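PDB 4YN2: fusolin from Unidentified entomopoxvirus, which forms the crystalline spindles of entomopoxviruses that enhance virulence, and belongs to the lytic polysaccharide monooxygenase family, probably acting on chitin. Local coordinates for residues A[2-7]-A[134-139]; A[149-154]-A[198-203]. All blocks are in the same frame, centred on the assembly; numbering follows the deposited sequence.

Contact 1. Residues A[2-7]-A[134-139]; sequences GYMSFP and LEFCPT
Phe136 lays its ring under the backbone of 2-7: CZ comes within 3.4 Å of Gly2 C, and Tyr3 O stands above the centre of one face. With CG anti to the backbone N (chi1 -171°), the ring is turned toward 2-7 and meets the Gly2-Tyr3 peptide. Met4 meets the same ring at its edge, SD 3.8 Å from Phe136 CD2 in a Met-aromatic contact, and the bends at chi2 and chi3 bring its CE to 3.8 Å from Leu134 CG. Trp212 and Tyr147 add further rings around Phe136. On the other face of the sheet, Cys137 CB lies over the Tyr3 ring as a CH-pi contact, while its SG, in a disulfide with Cys187, sits obliquely to that ring.

The two strands are antiparallel neighbours in one sheet of the two-sheet immunoglobulin-like core of the monooxygenase family. Tyr3 and Cys137 form a hydrogen-bonded pair, with Cys137 N to Tyr3 O at 2.8 Å. A classic beta bulge then sets Ser5 and Phe6 against Glu135: both amides bind Glu135 O, Phe6 N on a lone pair in the carbonyl plane and Ser5 N tilted 16° from it. Glu135 N returns a 2.8 Å bond to Phe6 O. At the polar edge, Ser5 OG reaches Glu135 OE1 (2.7 Å) and Glu135 O (3.0 Å), two acceptors for one hydroxyl proton, while Glu135 OE2 is hydrogen-bonded to Ser185 OG.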
loop_
_atom_site.group_PDB
_atom_site.type_symbol
_atom_site.label_atom_id
_atom_site.label_comp_id
_atom_site.label_asym_id
_atom_site.label_seq_id
_atom_site.Cartn_x
_atom_site.Cartn_y
_atom_site.Cartn_z
ATOM N N GLY A 2 -12.145 0.510 -11.502
ATOM C CA GLY A 2 -11.043 -0.426 -11.478
ATOM C C GLY A 2 -10.179 -0.252 -10.258
ATOM O O GLY A 2 -10.560 0.425 -9.300
ATOM N N TYR A 3 -9.032 -0.889 -10.285
ATOM C CA TYR A 3 -8.093 -0.856 -9.167
ATOM C C TYR A 3 -6.701 -1.178 -9.633
ATOM O O TYR A 3 -6.520 -1.785 -10.689
ATOM C CB TYR A 3 -8.509 -1.873 -8.080
ATOM C CG TYR A 3 -8.771 -3.259 -8.627
ATOM C CD1 TYR A 3 -7.730 -4.153 -8.844
ATOM C CD2 TYR A 3 -10.054 -3.660 -8.969
ATOM C CE1 TYR A 3 -7.957 -5.404 -9.407
ATOM C CE2 TYR A 3 -10.292 -4.905 -9.542
ATOM C CZ TYR A 3 -9.238 -5.774 -9.765
ATOM O OH TYR A 3 -9.457 -7.021 -10.293
ATOM N N MET A 4 -5.723 -0.814 -8.821
ATOM C CA MET A 4 -4.328 -1.151 -9.069
ATOM C C MET A 4 -4.128 -2.650 -8.860
ATOM O O MET A 4 -4.448 -3.156 -7.793
ATOM C CB MET A 4 -3.399 -0.347 -8.139
ATOM C CG MET A 4 -3.101 1.031 -8.646
ATOM S SD MET A 4 -2.188 1.042 -10.215
ATOM C CE MET A 4 -0.724 0.203 -9.747
ATOM N N SER A 5 -3.650 -3.360 -9.885
ATOM C CA SER A 5 -3.428 -4.805 -9.823
ATOM C C SER A 5 -1.967 -5.096 -9.637
ATOM O O SER A 5 -1.649 -6.097 -8.993
ATOM C CB SER A 5 -3.968 -5.507 -11.069
ATOM O OG SER A 5 -3.679 -4.781 -12.250
ATOM N N PHE A 6 -1.059 -4.249 -10.168
ATOM C CA PHE A 6 0.362 -4.453 -9.901
ATOM C C PHE A 6 1.086 -3.122 -9.713
ATOM O O PHE A 6 1.197 -2.358 -10.660
ATOM C CB PHE A 6 1.106 -5.291 -10.960
ATOM C CG PHE A 6 2.488 -5.573 -10.422
ATOM C CD1 PHE A 6 2.680 -6.538 -9.443
ATOM C CD2 PHE A 6 3.541 -4.717 -10.704
ATOM C CE1 PHE A 6 3.919 -6.693 -8.823
ATOM C CE2 PHE A 6 4.777 -4.874 -10.084
ATOM C CZ PHE A 6 4.954 -5.858 -9.143
ATOM N N PRO A 7 1.702 -2.872 -8.549
ATOM C CA PRO A 7 1.580 -3.614 -7.288
ATOM C C PRO A 7 0.108 -3.552 -6.848
ATOM O O PRO A 7 -0.606 -2.606 -7.194
ATOM C CB PRO A 7 2.587 -2.906 -6.358
ATOM C CG PRO A 7 3.394 -1.987 -7.252
ATOM C CD PRO A 7 2.452 -1.624 -8.344
ATOM N N LEU A 134 3.720 -0.177 -13.712
ATOM C CA LEU A 134 2.476 -0.267 -12.964
ATOM C C LEU A 134 1.387 -0.842 -13.853
ATOM O O LEU A 134 1.401 -0.602 -15.061
ATOM C CB LEU A 134 2.044 1.118 -12.429
ATOM C CG LEU A 134 2.580 1.482 -11.036
ATOM C CD1 LEU A 134 4.064 1.371 -10.974
ATOM C CD2 LEU A 134 2.139 2.873 -10.638
ATOM N N GLU A 135 0.479 -1.636 -13.279
ATOM C CA GLU A 135 -0.670 -2.175 -14.017
ATOM C C GLU A 135 -1.947 -1.762 -13.307
ATOM O O GLU A 135 -2.158 -2.169 -12.163
ATOM C CB GLU A 135 -0.571 -3.706 -14.125
ATOM C CG GLU A 135 -1.665 -4.369 -14.953
ATOM C CD GLU A 135 -1.788 -5.867 -14.738
ATOM O OE1 GLU A 135 -1.855 -6.296 -13.565
ATOM O OE2 GLU A 135 -1.852 -6.610 -15.743
ATOM N N PHE A 136 -2.779 -0.929 -13.955
ATOM C CA PHE A 136 -4.091 -0.564 -13.435
ATOM C C PHE A 136 -5.083 -1.451 -14.170
ATOM O O PHE A 136 -5.010 -1.587 -15.404
ATOM C CB PHE A 136 -4.408 0.930 -13.579
ATOM C CG PHE A 136 -5.666 1.344 -12.859
ATOM C CD1 PHE A 136 -6.912 1.177 -13.450
ATOM C CD2 PHE A 136 -5.609 1.897 -11.585
ATOM C CE1 PHE A 136 -8.077 1.551 -12.777
ATOM C CE2 PHE A 136 -6.778 2.260 -10.909
ATOM C CZ PHE A 136 -8.002 2.098 -11.515
ATOM N N CYS A 137 -5.952 -2.104 -13.403
ATOM C CA CYS A 137 -6.934 -3.064 -13.881
ATOM C C CYS A 137 -8.271 -2.377 -14.043
ATOM O O CYS A 137 -8.961 -2.181 -13.045
ATOM C CB CYS A 137 -7.020 -4.239 -12.911
ATOM S SG CYS A 137 -8.027 -5.618 -13.503
ATOM N N PRO A 138 -8.648 -1.961 -15.270
ATOM C CA PRO A 138 -9.912 -1.258 -15.437
ATOM C C PRO A 138 -11.071 -2.223 -15.618
ATOM O O PRO A 138 -10.966 -3.153 -16.390
ATOM C CB PRO A 138 -9.674 -0.441 -16.709
ATOM C CG PRO A 138 -8.792 -1.301 -17.536
ATOM C CD PRO A 138 -7.961 -2.120 -16.570
ATOM N N THR A 139 -12.179 -1.983 -14.951
ATOM C CA THR A 139 -13.354 -2.822 -15.127
ATOM C C THR A 139 -14.234 -2.153 -16.240
ATOM O O THR A 139 -15.085 -2.818 -16.823
ATOM C CB THR A 139 -13.989 -3.085 -13.772
ATOM O OG1 THR A 139 -14.375 -1.863 -13.173
ATOM C CG2 THR A 139 -13.005 -3.809 -12.831
#

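Contact 2. Residues A[149-154]-A[198-203]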
loop_
_atom_site.group_PDB
_atom_site.type_symbol
_atom_site.label_atom_id
_atom_site.label_comp_id
_atom_site.label_asym_id
_atom_site.label_seq_id
_atom_site.Cartn_x
_atom_site.Cartn_y
_atom_site.Cartn_z
ATOM N N VAL A 149 0.577 9.584 -10.076
ATOM C CA VAL A 149 1.120 8.703 -9.058
ATOM C C VAL A 149 1.874 9.563 -8.082
ATOM O O VAL A 149 2.692 10.390 -8.492
ATOM C CB VAL A 149 2.012 7.566 -9.602
ATOM C CG1 VAL A 149 2.373 6.593 -8.490
ATOM C CG2 VAL A 149 1.322 6.828 -10.743
ATOM N N TYR A 150 1.578 9.387 -6.795
ATOM C CA TYR A 150 2.267 10.051 -5.700
ATOM C C TYR A 150 2.938 9.004 -4.889
ATOM O O TYR A 150 2.522 7.853 -4.934
ATOM C CB TYR A 150 1.317 10.852 -4.793
ATOM C CG TYR A 150 0.457 11.870 -5.499
ATOM C CD1 TYR A 150 -0.651 11.479 -6.244
ATOM C CD2 TYR A 150 0.749 13.229 -5.427
ATOM C CE1 TYR A 150 -1.449 12.412 -6.898
ATOM C CE2 TYR A 150 -0.031 14.171 -6.103
ATOM C CZ TYR A 150 -1.121 13.754 -6.849
ATOM O OH TYR A 150 -1.890 14.678 -7.510
ATOM N N ILE A 151 3.950 9.386 -4.136
ATOM C CA ILE A 151 4.620 8.500 -3.205
ATOM C C ILE A 151 4.733 9.239 -1.893
ATOM O O ILE A 151 4.931 10.458 -1.873
ATOM C CB ILE A 151 5.998 7.970 -3.702
ATOM C CG1 ILE A 151 6.521 6.865 -2.762
ATOM C CG2 ILE A 151 7.034 9.105 -3.863
ATOM C CD1 ILE A 151 7.687 6.065 -3.310
ATOM N N THR A 152 4.641 8.506 -0.797
ATOM C CA THR A 152 4.818 9.106 0.499
ATOM C C THR A 152 6.233 9.670 0.622
ATOM O O THR A 152 7.178 9.138 0.039
ATOM C CB THR A 152 4.545 8.100 1.598
ATOM O OG1 THR A 152 5.119 6.843 1.235
ATOM C CG2 THR A 152 3.058 7.950 1.893
ATOM N N LYS A 153 6.373 10.719 1.410
ATOM C CA LYS A 153 7.674 11.343 1.669
ATOM C C LYS A 153 8.606 10.351 2.393
ATOM O O LYS A 153 8.127 9.397 3.016
ATOM C CB LYS A 153 7.515 12.654 2.461
ATOM C CG LYS A 153 6.985 13.771 1.580
ATOM C CD LYS A 153 6.845 15.087 2.309
ATOM C CE LYS A 153 6.161 16.162 1.480
ATOM N NZ LYS A 153 7.052 16.720 0.434
ATOM N N PRO A 154 9.936 10.531 2.240
ATOM C CA PRO A 154 10.909 9.558 2.773
ATOM C C PRO A 154 10.800 9.093 4.227
ATOM O O PRO A 154 11.188 7.951 4.496
ATOM C CB PRO A 154 12.233 10.287 2.598
ATOM C CG PRO A 154 12.036 11.116 1.415
ATOM C CD PRO A 154 10.627 11.593 1.481
ATOM N N PRO A 198 9.036 5.796 -12.697
ATOM C CA PRO A 198 10.265 5.726 -11.902
ATOM C C PRO A 198 9.905 5.907 -10.433
ATOM O O PRO A 198 9.544 6.999 -10.010
ATOM C CB PRO A 198 11.124 6.864 -12.463
ATOM C CG PRO A 198 10.182 7.814 -13.067
ATOM C CD PRO A 198 8.844 7.150 -13.258
ATOM N N ILE A 199 9.960 4.825 -9.671
ATOM C CA ILE A 199 9.607 4.827 -8.260
ATOM C C ILE A 199 10.842 5.200 -7.430
ATOM O O ILE A 199 11.802 4.437 -7.446
ATOM C CB ILE A 199 9.048 3.444 -7.838
ATOM C CG1 ILE A 199 7.883 2.959 -8.747
ATOM C CG2 ILE A 199 8.620 3.455 -6.381
ATOM C CD1 ILE A 199 6.684 3.799 -8.781
ATOM N N PRO A 200 10.823 6.301 -6.642
ATOM C CA PRO A 200 11.973 6.593 -5.771
ATOM C C PRO A 200 12.156 5.494 -4.733
ATOM O O PRO A 200 11.166 5.020 -4.165
ATOM C CB PRO A 200 11.590 7.924 -5.104
ATOM C CG PRO A 200 10.508 8.495 -5.954
ATOM C CD PRO A 200 9.761 7.311 -6.468
ATOM N N ILE A 201 13.408 5.063 -4.510
ATOM C CA ILE A 201 13.679 3.999 -3.553
ATOM C C ILE A 201 13.567 4.552 -2.138
ATOM O O ILE A 201 13.760 5.739 -1.899
ATOM C CB ILE A 201 15.063 3.322 -3.787
ATOM C CG1 ILE A 201 15.267 2.900 -5.248
ATOM C CG2 ILE A 201 15.253 2.108 -2.889
ATOM C CD1 ILE A 201 14.164 2.221 -5.899
ATOM N N ARG A 202 13.190 3.672 -1.227
ATOM C CA ARG A 202 13.056 3.917 0.200
ATOM C C ARG A 202 13.710 2.776 0.940
ATOM O O ARG A 202 13.776 1.668 0.416
ATOM C CB ARG A 202 11.569 3.996 0.587
ATOM C CG ARG A 202 10.748 5.046 -0.165
ATOM C CD ARG A 202 11.065 6.407 0.361
ATOM N NE ARG A 202 10.161 7.450 -0.132
ATOM C CZ ARG A 202 10.465 8.403 -1.006
ATOM N NH1 ARG A 202 11.653 8.427 -1.595
ATOM N NH2 ARG A 202 9.571 9.334 -1.313
ATOM N N GLN A 203 14.151 3.016 2.163
ATOM C CA GLN A 203 14.721 1.956 3.002
ATOM C C GLN A 203 13.609 1.384 3.908
ATOM O O GLN A 203 13.813 0.360 4.550
ATOM C CB GLN A 203 15.943 2.440 3.822
ATOM C CG GLN A 203 15.725 3.661 4.725
ATOM C CD GLN A 203 15.845 4.994 4.015
ATOM O OE1 GLN A 203 16.755 5.221 3.209
ATOM N NE2 GLN A 203 14.922 5.910 4.287
HETATM O O HOH W 1 7.841 6.891 2.066
#
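The guanidinium of Arg202 lies between Pro154 and Ile151, one on each face. This packing bridges the two sheets of the beta sandwich at one end, joining strand 145-152 of one sheet to strand 191-200 of the other; both segments have left their strands where Pro154 and Arg202 meet. Pro154 CG sits 3.9 Å above the guanidinium plane, over its centre, whereas Ile151 CD1 covers the opposite face nearer the rim. The bend at chi2 (-75°) turns the Arg202 chain so that its flat end enters this slot edge first.

At that edge, Thr152 O takes a nearly straight bond from Arg202 NH2, 2.8 Å long with 172° at the hydrogen, and Thr152 O lies only 1° out of the guanidinium plane; NE adds a weak second bond to the same oxygen. Toward strand 191-200, Ile151 points its CD1 at the Pro200 ring, 4.0 Å from Pro200 CD. Ile151 CD1 also touches Ile199 CG2 at 4.1 Å, and Leu208 of strand 206-214 packs against both isoleucines. Thr152 OG1, hydrogen-bonded to Val207 N, also bonds at 2.8 Å to a water that lies in the guanidinium plane and accepts from Arg202 NE at 3.2 Å.

In the fold
The centres of contacts 1 and 2 lie about 18 Å apart, and contact 1 closes along the chain before contact 2 opens. Strand 129-138 pairs with 2-6 on one side and 191-200 on the other, so both contacts reach the same antiparallel sheet; contact 2 continues across to strand 145-152 of the facing mixed sheet. They meet through Leu134, whose CD2 is 4.0 Å from Val149 CG2 and whose CD1 is 4.2 Å from Ile199 CD1. Contact 1 lies toward the zinc site of His1 and His142, with the Thr139 side chain about 6 Å from the metal, while contact 2 joins the sheets farther along the sandwich.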